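Local coordinates for transcriptional regulator, LacI family protein (Rhodococcus jostii, PDB 3K9C), which probably acts as a DNA-binding transcription factor of the LacI family, with a region related to periplasmic sugar-binding proteins, at residues E68-L73 / D87-L92; D43-A48 / Q60-E65; N128-D133 / T184-V189; S159-T164 / H177-M182. All coordinates share one frame; numbering follows the deposited sequence.

Contact 1. Residues E68-L73 / D87-L92; sequences EAAILL and DRVPAL
Val89 turns its two methyls to different parts of the segment 68-73. CG1 faces a second methyl, with Val89 CG1 4.2 Å from Ala70 CB. CG2 instead lies against the backbone where Glu68 passes into Ala69, and Val89 CG2 comes within 3.5 Å of Ala69 N. A first torsion of 63° makes this split, placing CG1 between the backbone N and the carbonyl carbon while CG2 stands anti to the N. Pro90 follows with the CD corner of its ring, which sits 3.6 Å from Glu68 O. From here the backbones take over. Ala70 is gripped through both its backbone N and its backbone O: the N donates to Pro90 O at 3.0 Å, and the O accepts from Leu92 N. The ladder closes with Leu72 N giving a bond of 2.9 Å to Leu92 O. Weaker CA-H...O contacts run between the rungs, as from Ile71 CA to Leu92 O. Side chains alternate accordingly. The small methyls of Ala70 and Ala91 point to one face, whereas Ile71 and Leu92 point to the other, where Ile71 CG2 lies 4.0 Å from Leu92 O. Helix 240-255 meets Ala69 and Leu92, and Met63 of helix 55-63 reaches Val89. The carboxylate of Glu68 is turned elsewhere, to a salt bridge with Arg13. Two adjacent parallel strands, 67-73 and 91-94, joined through helix 79-86, form a classical beta-alpha-beta unit of the periplasmic binding protein-like fold.

Contact 2. Residues D43-A48 / Q60-E65; sequences DVMLSA and QALMRE
Met45, a selenomethionine, reaches from strand 42-49 to Leu62 in the last turn of helix 55-63 and to Glu65 just beyond it, within a beta-alpha-beta crossover: the chain runs from that strand through the helix to strand 67-73, passing over strand 13-20, which lies between the two in the sheet. The CB bond of Met45 is directed at the helix, and CG, anti to the backbone N (chi1 -155°), continues outward without itself making a close approach to the segment 60-65. Contact begins at the selenium. Met45 SE lies 3.7 Å from Leu62 CD2, the two side chains sliding past each other in opposite directions. The chain is bent about both CB-CG and CG-SE (chi3 115°), which keeps the terminal methyl beside the same leucine branch, Met45 CE being 3.8 Å from Leu62 CD2. The side chain of Glu65 crosses that of Met45 at about a right angle. Its modelled approach of CG to the selenium is too short to be trusted in detail, although Glu65 CB also lies close, 3.5 Å from Met45 SE. Glu65 directs its carboxylate to a salt bridge with Arg66 of the second subunit, so the residue packing on Met45 also takes part in the dimer interface. Further along the strand, the CB of Ser47 is 3.9 Å from Leu62 CG. The hydroxyl is satisfied by the helix backbone, through a hydrogen bond to Ala58 O, and Ser47 OG also rests 3.8 Å from the methyl carbon CB of Ala61.

Contact 3. Residues N128-D133 / T184-V189; sequences NIAHID and TPPTAV
Within the four-stranded parallel sheet of the periplasmic binding protein-like region, strand 129-133 pairs with strand 188-191, setting Ile129 beside Ala188 and Ala130 beside Val189. Ala130 N donates to Ala188 O at 3.0 Å with a nearly straight N-H...O angle of 170°, though the donor is tilted out of the carbonyl plane. Just before the strands, Thr187 N binds Asn128 O at 2.9 Å, almost in line with that carbonyl. A water completes this entrance, accepting a hydrogen bond from Asn128 N at 2.7 Å and hydrogen-bonding to Thr187 OG1, which has a further partner in His126.

Pro186 lays its ring against the methyl of Ala130, with CG 3.6 Å from Ala130 CB. Val189 points to that same side, and farther along Ile132 CD1 meets Val189 CG1 at 4.0 Å; Leu179 of helix 169-181 touches both Ala130 and Ile132. Ile129 and Ala188 point to the other face, where Leu121 of helix 110-123 meets them. The chemistry thus changes along the pair: where the two strands begin, a water bridges polar groups, whereas deeper in the backbone bond is enclosed by aliphatic side chains from both faces.

Contact 4. Residues S159-T164 / H177-M182; sequences SATVVT and HTLLEM
Thr178 is the first residue of the helical segment 177-182 to approach strand 160-164, and it does so marginally, its CG2 lying 4.5 Å from Val163 CG1. Its hydroxyl is engaged within the helix, hydrogen-bonded to Glu174 O. Leu179 comes next and does the wedging. With CG anti to the carbonyl carbon (chi1 -64°), the side chain swings toward the strand although its CB bond starts out to one side, and a single methyl, CD2, meets two strand residues. Leu179 CD2 is pressed to 3.4 Å from Val163 CG1, tighter than ordinary carbon contact. The same CD2 lies at a relaxed 3.9 Å from Thr161 CG2, so it sits across the gap between two residues that point to the same side of the strand. Three residues on, Met182, a selenomethionine, reaches back, its chain bent at chi3. It meets Thr161 tip to tip: Met182 SE is 3.7 Å from Thr161 CG2, and the terminal methyl CE lies 3.8 Å from that same carbon. The contact is thus mainly one of methyls and selenium, near the protein surface. The axes of strand 160-164 and of the helical piece 177-181 approach to 9.8 Å and run largely antiparallel, at 141°. Leu179 continues inward to Ala130 of strand 129-133 and to Pro186, while helix 140-153 packs on Val162, whose CB bond is directed away from the segment 177-182, so the outermost strand 160-164 is held between helices.

In the fold
The four contacts fall into two pairs on opposite sides of the chain's centre, in keeping with the two-lobed periplasmic binding protein-like fold. Contacts 1 and 2 share the larger sheet: their centres are 10 Å apart, and Met63 at the end of helix 55-63 packs on Arg88 and Val89. Contact 2 also faces the second subunit, whereas contact 1 lies inside its lobe. Contacts 3 and 4, with centres 6 Å apart, are joined through strand 129-133, where the backbone of His131 pairs with those of Thr161 and Val163; contact 4 is nested in the loop that contact 3 closes. Between contacts 1 and 3 the centres are 39 Å apart and the nearest atoms about 17 Å.

Contact 1. Residues E68-L73 / D87-L92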
loop_
_atom_site.group_PDB
_atom_site.type_symbol
_atom_site.label_atom_id
_atom_site.label_comp_id
_atom_site.label_asym_id
_atom_site.label_seq_id
_atom_site.Cartn_x
_atom_site.Cartn_y
_atom_site.Cartn_z
ATOM N N GLU B 68 -15.743 11.388 -18.996
ATOM C CA GLU B 68 -17.126 11.863 -18.976
ATOM C C GLU B 68 -17.554 12.221 -17.563
ATOM O O GLU B 68 -18.672 12.685 -17.330
ATOM C CB GLU B 68 -18.059 10.792 -19.534
ATOM C CG GLU B 68 -17.950 10.606 -21.031
ATOM C CD GLU B 68 -18.795 9.455 -21.526
ATOM O OE1 GLU B 68 -19.979 9.377 -21.129
ATOM O OE2 GLU B 68 -18.274 8.635 -22.313
ATOM N N ALA B 69 -16.652 11.994 -16.620
ATOM C CA ALA B 69 -16.912 12.295 -15.227
ATOM C C ALA B 69 -15.610 12.144 -14.465
ATOM O O ALA B 69 -14.692 11.456 -14.913
ATOM C CB ALA B 69 -17.968 11.344 -14.670
ATOM N N ALA B 70 -15.532 12.804 -13.319
ATOM C CA ALA B 70 -14.353 12.736 -12.477
ATOM C C ALA B 70 -14.779 12.318 -11.082
ATOM O O ALA B 70 -15.587 12.994 -10.448
ATOM C CB ALA B 70 -13.649 14.095 -12.428
ATOM N N ILE B 71 -14.245 11.188 -10.628
ATOM C CA ILE B 71 -14.519 10.660 -9.296
ATOM C C ILE B 71 -13.252 10.877 -8.453
ATOM O O ILE B 71 -12.200 10.287 -8.729
ATOM C CB ILE B 71 -14.827 9.160 -9.358
ATOM C CG1 ILE B 71 -16.122 8.930 -10.135
ATOM C CG2 ILE B 71 -14.920 8.587 -7.950
ATOM C CD1 ILE B 71 -16.385 7.484 -10.448
ATOM N N LEU B 72 -13.351 11.731 -7.438
ATOM C CA LEU B 72 -12.207 12.032 -6.582
ATOM C C LEU B 72 -12.300 11.303 -5.239
ATOM O O LEU B 72 -13.217 11.545 -4.452
ATOM C CB LEU B 72 -12.116 13.545 -6.332
ATOM C CG LEU B 72 -12.241 14.514 -7.520
ATOM C CD1 LEU B 72 -11.974 15.937 -7.030
ATOM C CD2 LEU B 72 -11.264 14.152 -8.622
ATOM N N LEU B 73 -11.348 10.415 -4.974
ATOM C CA LEU B 73 -11.352 9.689 -3.709
ATOM C C LEU B 73 -10.695 10.507 -2.591
ATOM O O LEU B 73 -9.528 10.868 -2.679
ATOM C CB LEU B 73 -10.627 8.350 -3.862
ATOM C CG LEU B 73 -11.039 7.445 -5.022
ATOM C CD1 LEU B 73 -10.439 6.049 -4.806
ATOM C CD2 LEU B 73 -12.556 7.365 -5.116
ATOM N N ASP B 87 -17.355 22.747 -13.309
ATOM C CA ASP B 87 -17.726 23.563 -14.461
ATOM C C ASP B 87 -17.197 22.981 -15.761
ATOM O O ASP B 87 -17.580 23.420 -16.844
ATOM C CB ASP B 87 -17.211 24.997 -14.304
ATOM C CG ASP B 87 -17.903 25.744 -13.179
ATOM O OD1 ASP B 87 -19.151 25.708 -13.115
ATOM O OD2 ASP B 87 -17.198 26.379 -12.362
ATOM N N ARG B 88 -16.325 21.985 -15.661
ATOM C CA ARG B 88 -15.759 21.374 -16.855
ATOM C C ARG B 88 -16.268 19.964 -17.107
ATOM O O ARG B 88 -16.361 19.519 -18.257
ATOM C CB ARG B 88 -14.239 21.334 -16.757
ATOM C CG ARG B 88 -13.586 22.683 -16.573
ATOM C CD ARG B 88 -12.118 22.548 -16.882
ATOM N NE ARG B 88 -11.942 21.939 -18.198
ATOM C CZ ARG B 88 -10.787 21.478 -18.666
ATOM N NH1 ARG B 88 -9.689 21.556 -17.923
ATOM N NH2 ARG B 88 -10.732 20.934 -19.875
ATOM N N VAL B 89 -16.601 19.257 -16.037
ATOM C CA VAL B 89 -17.073 17.894 -16.177
ATOM C C VAL B 89 -17.844 17.479 -14.938
ATOM O O VAL B 89 -17.558 17.958 -13.839
ATOM C CB VAL B 89 -15.878 16.933 -16.362
ATOM C CG1 VAL B 89 -14.985 16.971 -15.112
ATOM C CG2 VAL B 89 -16.370 15.517 -16.631
ATOM N N PRO B 90 -18.853 16.605 -15.098
ATOM C CA PRO B 90 -19.601 16.182 -13.911
ATOM C C PRO B 90 -18.594 15.577 -12.928
ATOM O O PRO B 90 -17.682 14.847 -13.336
ATOM C CB PRO B 90 -20.572 15.149 -14.471
ATOM C CG PRO B 90 -20.846 15.678 -15.853
ATOM C CD PRO B 90 -19.459 16.057 -16.325
ATOM N N ALA B 91 -18.752 15.887 -11.647
ATOM C CA ALA B 91 -17.830 15.389 -10.631
ATOM C C ALA B 91 -18.530 14.831 -9.397
ATOM O O ALA B 91 -19.616 15.274 -9.023
ATOM C CB ALA B 91 -16.857 16.501 -10.227
ATOM N N LEU B 92 -17.877 13.857 -8.769
ATOM C CA LEU B 92 -18.382 13.199 -7.571
ATOM C C LEU B 92 -17.212 12.846 -6.652
ATOM O O LEU B 92 -16.200 12.285 -7.093
ATOM C CB LEU B 92 -19.148 11.927 -7.958
ATOM C CG LEU B 92 -19.856 11.110 -6.875
ATOM C CD1 LEU B 92 -21.055 10.401 -7.503
ATOM C CD2 LEU B 92 -18.901 10.094 -6.251
#

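Contact 2. Residues D43-A48 / Q60-E65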
loop_
_atom_site.group_PDB
_atom_site.type_symbol
_atom_site.label_atom_id
_atom_site.label_comp_id
_atom_site.label_asym_id
_atom_site.label_seq_id
_atom_site.Cartn_x
_atom_site.Cartn_y
_atom_site.Cartn_z
ATOM N N ASP B 43 -14.572 2.253 -19.077
ATOM C CA ASP B 43 -13.180 2.029 -18.757
ATOM C C ASP B 43 -12.824 3.064 -17.700
ATOM O O ASP B 43 -13.540 4.044 -17.501
ATOM C CB ASP B 43 -12.287 2.201 -19.984
ATOM C CG ASP B 43 -12.290 0.979 -20.880
ATOM O OD1 ASP B 43 -12.144 -0.145 -20.359
ATOM O OD2 ASP B 43 -12.430 1.139 -22.109
ATOM N N VAL B 44 -11.715 2.848 -17.016
ATOM C CA VAL B 44 -11.319 3.778 -15.986
ATOM C C VAL B 44 -9.935 4.309 -16.241
ATOM O O VAL B 44 -9.028 3.567 -16.619
ATOM C CB VAL B 44 -11.354 3.116 -14.591
ATOM C CG1 VAL B 44 -10.676 4.018 -13.567
ATOM C CG2 VAL B 44 -12.799 2.860 -14.175
HETATM N N MSE B 45 -9.785 5.611 -16.044
HETATM C CA MSE B 45 -8.491 6.243 -16.199
HETATM C C MSE B 45 -8.097 6.758 -14.815
HETATM O O MSE B 45 -8.768 7.616 -14.255
HETATM C CB MSE B 45 -8.571 7.404 -17.186
HETATM C CG MSE B 45 -7.248 7.697 -17.846
HETATM SE SE MSE B 45 -7.044 9.590 -18.161
HETATM C CE MSE B 45 -5.537 9.925 -16.978
ATOM N N LEU B 46 -7.031 6.200 -14.262
ATOM C CA LEU B 46 -6.544 6.612 -12.955
ATOM C C LEU B 46 -5.566 7.757 -13.128
ATOM O O LEU B 46 -4.878 7.847 -14.141
ATOM C CB LEU B 46 -5.781 5.476 -12.284
ATOM C CG LEU B 46 -6.434 4.116 -12.109
ATOM C CD1 LEU B 46 -5.370 3.110 -11.680
ATOM C CD2 LEU B 46 -7.545 4.227 -11.097
ATOM N N SER B 47 -5.520 8.628 -12.129
ATOM C CA SER B 47 -4.584 9.742 -12.087
ATOM C C SER B 47 -4.226 9.731 -10.615
ATOM O O SER B 47 -5.087 9.969 -9.759
ATOM C CB SER B 47 -5.248 11.060 -12.460
ATOM O OG SER B 47 -4.281 12.098 -12.476
ATOM N N ALA B 48 -2.963 9.449 -10.314
ATOM C CA ALA B 48 -2.540 9.338 -8.928
ATOM C C ALA B 48 -2.024 10.591 -8.241
ATOM O O ALA B 48 -1.385 11.447 -8.855
ATOM C CB ALA B 48 -1.497 8.232 -8.808
ATOM N N GLN B 60 -5.732 18.022 -13.388
ATOM C CA GLN B 60 -5.504 18.627 -14.698
ATOM C C GLN B 60 -5.148 17.530 -15.690
ATOM O O GLN B 60 -5.503 17.601 -16.863
ATOM C CB GLN B 60 -4.369 19.652 -14.637
ATOM C CG GLN B 60 -4.554 20.689 -13.552
ATOM C CD GLN B 60 -3.436 21.707 -13.515
ATOM O OE1 GLN B 60 -2.294 21.411 -13.879
ATOM N NE2 GLN B 60 -3.755 22.918 -13.052
ATOM N N ALA B 61 -4.444 16.511 -15.205
ATOM C CA ALA B 61 -4.052 15.383 -16.040
ATOM C C ALA B 61 -5.290 14.679 -16.597
ATOM O O ALA B 61 -5.310 14.274 -17.760
ATOM C CB ALA B 61 -3.215 14.404 -15.237
ATOM N N LEU B 62 -6.318 14.523 -15.767
ATOM C CA LEU B 62 -7.549 13.882 -16.219
ATOM C C LEU B 62 -8.238 14.742 -17.266
ATOM O O LEU B 62 -8.891 14.228 -18.178
ATOM C CB LEU B 62 -8.526 13.670 -15.058
ATOM C CG LEU B 62 -8.435 12.393 -14.222
ATOM C CD1 LEU B 62 -9.547 12.397 -13.180
ATOM C CD2 LEU B 62 -8.568 11.173 -15.123
HETATM N N MSE B 63 -8.088 16.055 -17.127
HETATM C CA MSE B 63 -8.722 16.994 -18.042
HETATM C C MSE B 63 -8.162 16.887 -19.452
HETATM O O MSE B 63 -8.844 17.206 -20.428
HETATM C CB MSE B 63 -8.571 18.416 -17.502
HETATM C CG MSE B 63 -9.189 18.606 -16.137
HETATM SE SE MSE B 63 -11.112 18.376 -16.190
HETATM C CE MSE B 63 -11.204 16.453 -15.904
ATOM N N ARG B 64 -6.923 16.428 -19.561
ATOM C CA ARG B 64 -6.314 16.269 -20.868
ATOM C C ARG B 64 -6.800 14.966 -21.487
ATOM O O ARG B 64 -6.261 14.497 -22.481
ATOM C CB ARG B 64 -4.789 16.268 -20.756
ATOM C CG ARG B 64 -4.203 17.636 -20.435
ATOM C CD ARG B 64 -2.710 17.662 -20.715
ATOM N NE ARG B 64 -1.944 16.925 -19.716
ATOM C CZ ARG B 64 -1.656 17.390 -18.503
ATOM N NH1 ARG B 64 -2.067 18.598 -18.135
ATOM N NH2 ARG B 64 -0.960 16.645 -17.653
ATOM N N GLU B 65 -7.831 14.385 -20.893
ATOM C CA GLU B 65 -8.381 13.141 -21.403
ATOM C C GLU B 65 -9.886 13.245 -21.632
ATOM O O GLU B 65 -10.519 14.225 -21.233
ATOM C CB GLU B 65 -8.064 12.014 -20.431
ATOM C CG GLU B 65 -6.576 11.843 -20.169
ATOM C CD GLU B 65 -5.835 11.213 -21.332
ATOM O OE1 GLU B 65 -6.403 10.313 -21.990
ATOM O OE2 GLU B 65 -4.674 11.609 -21.575
#

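Contact 3. Residues N128-D133 / T184-V189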
loop_
_atom_site.group_PDB
_atom_site.type_symbol
_atom_site.label_atom_id
_atom_site.label_comp_id
_atom_site.label_asym_id
_atom_site.label_seq_id
_atom_site.Cartn_x
_atom_site.Cartn_y
_atom_site.Cartn_z
ATOM N N ASN B 128 -12.530 3.738 30.010
ATOM C CA ASN B 128 -11.474 4.702 29.701
ATOM C C ASN B 128 -11.119 4.400 28.260
ATOM O O ASN B 128 -10.252 3.571 27.986
ATOM C CB ASN B 128 -10.241 4.491 30.575
ATOM C CG ASN B 128 -10.506 4.793 32.027
ATOM O OD1 ASN B 128 -10.604 3.887 32.852
ATOM N ND2 ASN B 128 -10.640 6.075 32.348
ATOM N N ILE B 129 -11.805 5.065 27.343
ATOM C CA ILE B 129 -11.591 4.835 25.932
ATOM C C ILE B 129 -11.016 6.046 25.231
ATOM O O ILE B 129 -11.467 7.179 25.439
ATOM C CB ILE B 129 -12.907 4.419 25.272
ATOM C CG1 ILE B 129 -13.478 3.206 26.022
ATOM C CG2 ILE B 129 -12.683 4.103 23.794
ATOM C CD1 ILE B 129 -14.913 2.871 25.677
ATOM N N ALA B 130 -10.016 5.793 24.391
ATOM C CA ALA B 130 -9.355 6.855 23.664
ATOM C C ALA B 130 -9.546 6.774 22.160
ATOM O O ALA B 130 -9.771 5.702 21.585
ATOM C CB ALA B 130 -7.870 6.854 23.992
ATOM N N HIS B 131 -9.464 7.934 21.524
ATOM C CA HIS B 131 -9.584 8.017 20.086
ATOM C C HIS B 131 -8.390 8.797 19.561
ATOM O O HIS B 131 -8.045 9.856 20.100
ATOM C CB HIS B 131 -10.896 8.719 19.692
ATOM C CG HIS B 131 -11.018 8.997 18.225
ATOM N ND1 HIS B 131 -10.951 8.005 17.269
ATOM C CD2 HIS B 131 -11.181 10.159 17.552
ATOM C CE1 HIS B 131 -11.068 8.545 16.070
ATOM N NE2 HIS B 131 -11.212 9.852 16.213
ATOM N N ILE B 132 -7.723 8.241 18.554
ATOM C CA ILE B 132 -6.605 8.922 17.908
ATOM C C ILE B 132 -7.286 9.382 16.614
ATOM O O ILE B 132 -7.605 8.562 15.743
ATOM C CB ILE B 132 -5.421 7.942 17.634
ATOM C CG1 ILE B 132 -4.893 7.391 18.961
ATOM C CG2 ILE B 132 -4.285 8.666 16.896
ATOM C CD1 ILE B 132 -3.770 6.359 18.826
ATOM N N ASP B 133 -7.561 10.684 16.514
ATOM C CA ASP B 133 -8.271 11.218 15.350
ATOM C C ASP B 133 -7.448 11.408 14.086
ATOM O O ASP B 133 -6.223 11.288 14.100
ATOM C CB ASP B 133 -8.991 12.535 15.700
ATOM C CG ASP B 133 -8.042 13.706 15.899
ATOM O OD1 ASP B 133 -6.976 13.757 15.245
ATOM O OD2 ASP B 133 -8.385 14.600 16.702
ATOM N N THR B 184 -3.948 8.244 33.638
ATOM C CA THR B 184 -4.829 7.088 33.562
ATOM C C THR B 184 -4.931 6.645 32.106
ATOM O O THR B 184 -5.795 7.116 31.365
ATOM C CB THR B 184 -6.240 7.418 34.067
ATOM O OG1 THR B 184 -6.155 8.038 35.357
ATOM C CG2 THR B 184 -7.072 6.150 34.178
ATOM N N PRO B 185 -4.026 5.753 31.671
ATOM C CA PRO B 185 -4.036 5.258 30.289
ATOM C C PRO B 185 -5.361 4.570 29.982
ATOM O O PRO B 185 -5.998 4.011 30.874
ATOM C CB PRO B 185 -2.859 4.289 30.264
ATOM C CG PRO B 185 -1.912 4.891 31.270
ATOM C CD PRO B 185 -2.852 5.246 32.400
ATOM N N PRO B 186 -5.795 4.602 28.713
ATOM C CA PRO B 186 -7.062 3.964 28.345
ATOM C C PRO B 186 -6.902 2.462 28.158
ATOM O O PRO B 186 -5.810 1.988 27.874
ATOM C CB PRO B 186 -7.429 4.676 27.049
ATOM C CG PRO B 186 -6.085 4.855 26.405
ATOM C CD PRO B 186 -5.205 5.311 27.564
ATOM N N THR B 187 -7.989 1.716 28.323
ATOM C CA THR B 187 -7.940 0.264 28.148
ATOM C C THR B 187 -8.391 -0.118 26.737
ATOM O O THR B 187 -8.335 -1.279 26.351
ATOM C CB THR B 187 -8.845 -0.473 29.159
ATOM O OG1 THR B 187 -10.210 -0.124 28.913
ATOM C CG2 THR B 187 -8.469 -0.116 30.588
ATOM N N ALA B 188 -8.869 0.865 25.982
ATOM C CA ALA B 188 -9.307 0.624 24.608
ATOM C C ALA B 188 -8.989 1.865 23.799
ATOM O O ALA B 188 -9.001 2.984 24.318
ATOM C CB ALA B 188 -10.795 0.328 24.556
ATOM N N VAL B 189 -8.700 1.662 22.524
ATOM C CA VAL B 189 -8.350 2.761 21.657
ATOM C C VAL B 189 -8.976 2.582 20.290
ATOM O O VAL B 189 -8.853 1.523 19.695
ATOM C CB VAL B 189 -6.822 2.831 21.478
ATOM C CG1 VAL B 189 -6.457 4.007 20.594
ATOM C CG2 VAL B 189 -6.143 2.919 22.843
HETATM O O HOH W 1 -11.967 1.228 30.677
#

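Contact 4. Residues S159-T164 / H177-M182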
loop_
_atom_site.group_PDB
_atom_site.type_symbol
_atom_site.label_atom_id
_atom_site.label_comp_id
_atom_site.label_asym_id
_atom_site.label_seq_id
_atom_site.Cartn_x
_atom_site.Cartn_y
_atom_site.Cartn_z
ATOM N N SER B 159 -14.062 10.156 30.992
ATOM C CA SER B 159 -13.004 9.168 30.802
ATOM C C SER B 159 -12.731 8.969 29.312
ATOM O O SER B 159 -12.173 7.943 28.895
ATOM C CB SER B 159 -13.373 7.841 31.472
ATOM O OG SER B 159 -14.654 7.392 31.082
ATOM N N ALA B 160 -13.125 9.964 28.515
ATOM C CA ALA B 160 -12.925 9.931 27.077
ATOM C C ALA B 160 -11.722 10.799 26.721
ATOM O O ALA B 160 -11.615 11.945 27.168
ATOM C CB ALA B 160 -14.182 10.438 26.353
ATOM N N THR B 161 -10.813 10.252 25.923
ATOM C CA THR B 161 -9.621 10.985 25.520
ATOM C C THR B 161 -9.466 11.018 24.000
ATOM O O THR B 161 -9.619 9.999 23.334
ATOM C CB THR B 161 -8.361 10.334 26.111
ATOM O OG1 THR B 161 -8.546 10.126 27.514
ATOM C CG2 THR B 161 -7.141 11.221 25.893
ATOM N N VAL B 162 -9.178 12.196 23.456
ATOM C CA VAL B 162 -8.966 12.332 22.022
ATOM C C VAL B 162 -7.609 12.973 21.777
ATOM O O VAL B 162 -7.342 14.071 22.255
ATOM C CB VAL B 162 -10.009 13.232 21.331
ATOM C CG1 VAL B 162 -9.712 13.268 19.827
ATOM C CG2 VAL B 162 -11.420 12.715 21.572
ATOM N N VAL B 163 -6.744 12.283 21.046
ATOM C CA VAL B 163 -5.433 12.842 20.740
ATOM C C VAL B 163 -5.340 13.013 19.235
ATOM O O VAL B 163 -5.875 12.201 18.470
ATOM C CB VAL B 163 -4.290 11.937 21.252
ATOM C CG1 VAL B 163 -4.407 11.776 22.773
ATOM C CG2 VAL B 163 -4.339 10.579 20.566
ATOM N N THR B 164 -4.689 14.087 18.809
ATOM C CA THR B 164 -4.539 14.366 17.392
ATOM C C THR B 164 -3.630 13.312 16.765
ATOM O O THR B 164 -2.539 13.039 17.263
ATOM C CB THR B 164 -3.959 15.767 17.189
ATOM O OG1 THR B 164 -4.827 16.720 17.817
ATOM C CG2 THR B 164 -3.853 16.096 15.701
ATOM N N HIS B 177 1.708 6.288 22.175
ATOM C CA HIS B 177 2.768 6.607 23.120
ATOM C C HIS B 177 2.237 7.689 24.064
ATOM O O HIS B 177 2.320 7.563 25.288
ATOM C CB HIS B 177 3.990 7.119 22.361
ATOM C CG HIS B 177 5.077 7.635 23.245
ATOM N ND1 HIS B 177 5.716 6.843 24.176
ATOM C CD2 HIS B 177 5.622 8.871 23.361
ATOM C CE1 HIS B 177 6.605 7.572 24.830
ATOM N NE2 HIS B 177 6.568 8.803 24.356
ATOM N N THR B 178 1.678 8.744 23.482
ATOM C CA THR B 178 1.114 9.843 24.261
ATOM C C THR B 178 0.105 9.291 25.269
ATOM O O THR B 178 0.161 9.614 26.456
ATOM C CB THR B 178 0.372 10.850 23.358
ATOM O OG1 THR B 178 1.259 11.343 22.346
ATOM C CG2 THR B 178 -0.156 12.003 24.179
ATOM N N LEU B 179 -0.809 8.449 24.787
ATOM C CA LEU B 179 -1.843 7.859 25.631
ATOM C C LEU B 179 -1.279 7.025 26.769
ATOM O O LEU B 179 -1.824 7.024 27.867
ATOM C CB LEU B 179 -2.803 7.006 24.784
ATOM C CG LEU B 179 -3.595 7.814 23.744
ATOM C CD1 LEU B 179 -4.393 6.887 22.812
ATOM C CD2 LEU B 179 -4.516 8.785 24.479
ATOM N N LEU B 180 -0.189 6.310 26.512
ATOM C CA LEU B 180 0.420 5.478 27.546
ATOM C C LEU B 180 1.081 6.299 28.652
ATOM O O LEU B 180 1.197 5.847 29.788
ATOM C CB LEU B 180 1.436 4.515 26.924
ATOM C CG LEU B 180 0.808 3.346 26.160
ATOM C CD1 LEU B 180 1.885 2.540 25.448
ATOM C CD2 LEU B 180 0.035 2.467 27.142
ATOM N N GLU B 181 1.498 7.512 28.311
ATOM C CA GLU B 181 2.151 8.407 29.262
ATOM C C GLU B 181 1.149 9.043 30.228
ATOM O O GLU B 181 1.533 9.579 31.266
ATOM C CB GLU B 181 2.881 9.517 28.505
ATOM C CG GLU B 181 3.887 9.025 27.490
ATOM C CD GLU B 181 5.235 8.735 28.108
ATOM O OE1 GLU B 181 5.857 9.690 28.624
ATOM O OE2 GLU B 181 5.673 7.561 28.079
HETATM N N MSE B 182 -0.133 8.982 29.882
HETATM C CA MSE B 182 -1.182 9.582 30.703
HETATM C C MSE B 182 -1.321 9.071 32.131
HETATM O O MSE B 182 -0.950 7.938 32.443
HETATM C CB MSE B 182 -2.534 9.430 30.025
HETATM C CG MSE B 182 -2.670 10.202 28.742
HETATM SE SE MSE B 182 -4.516 10.246 28.267
HETATM C CE MSE B 182 -4.899 12.065 28.814
#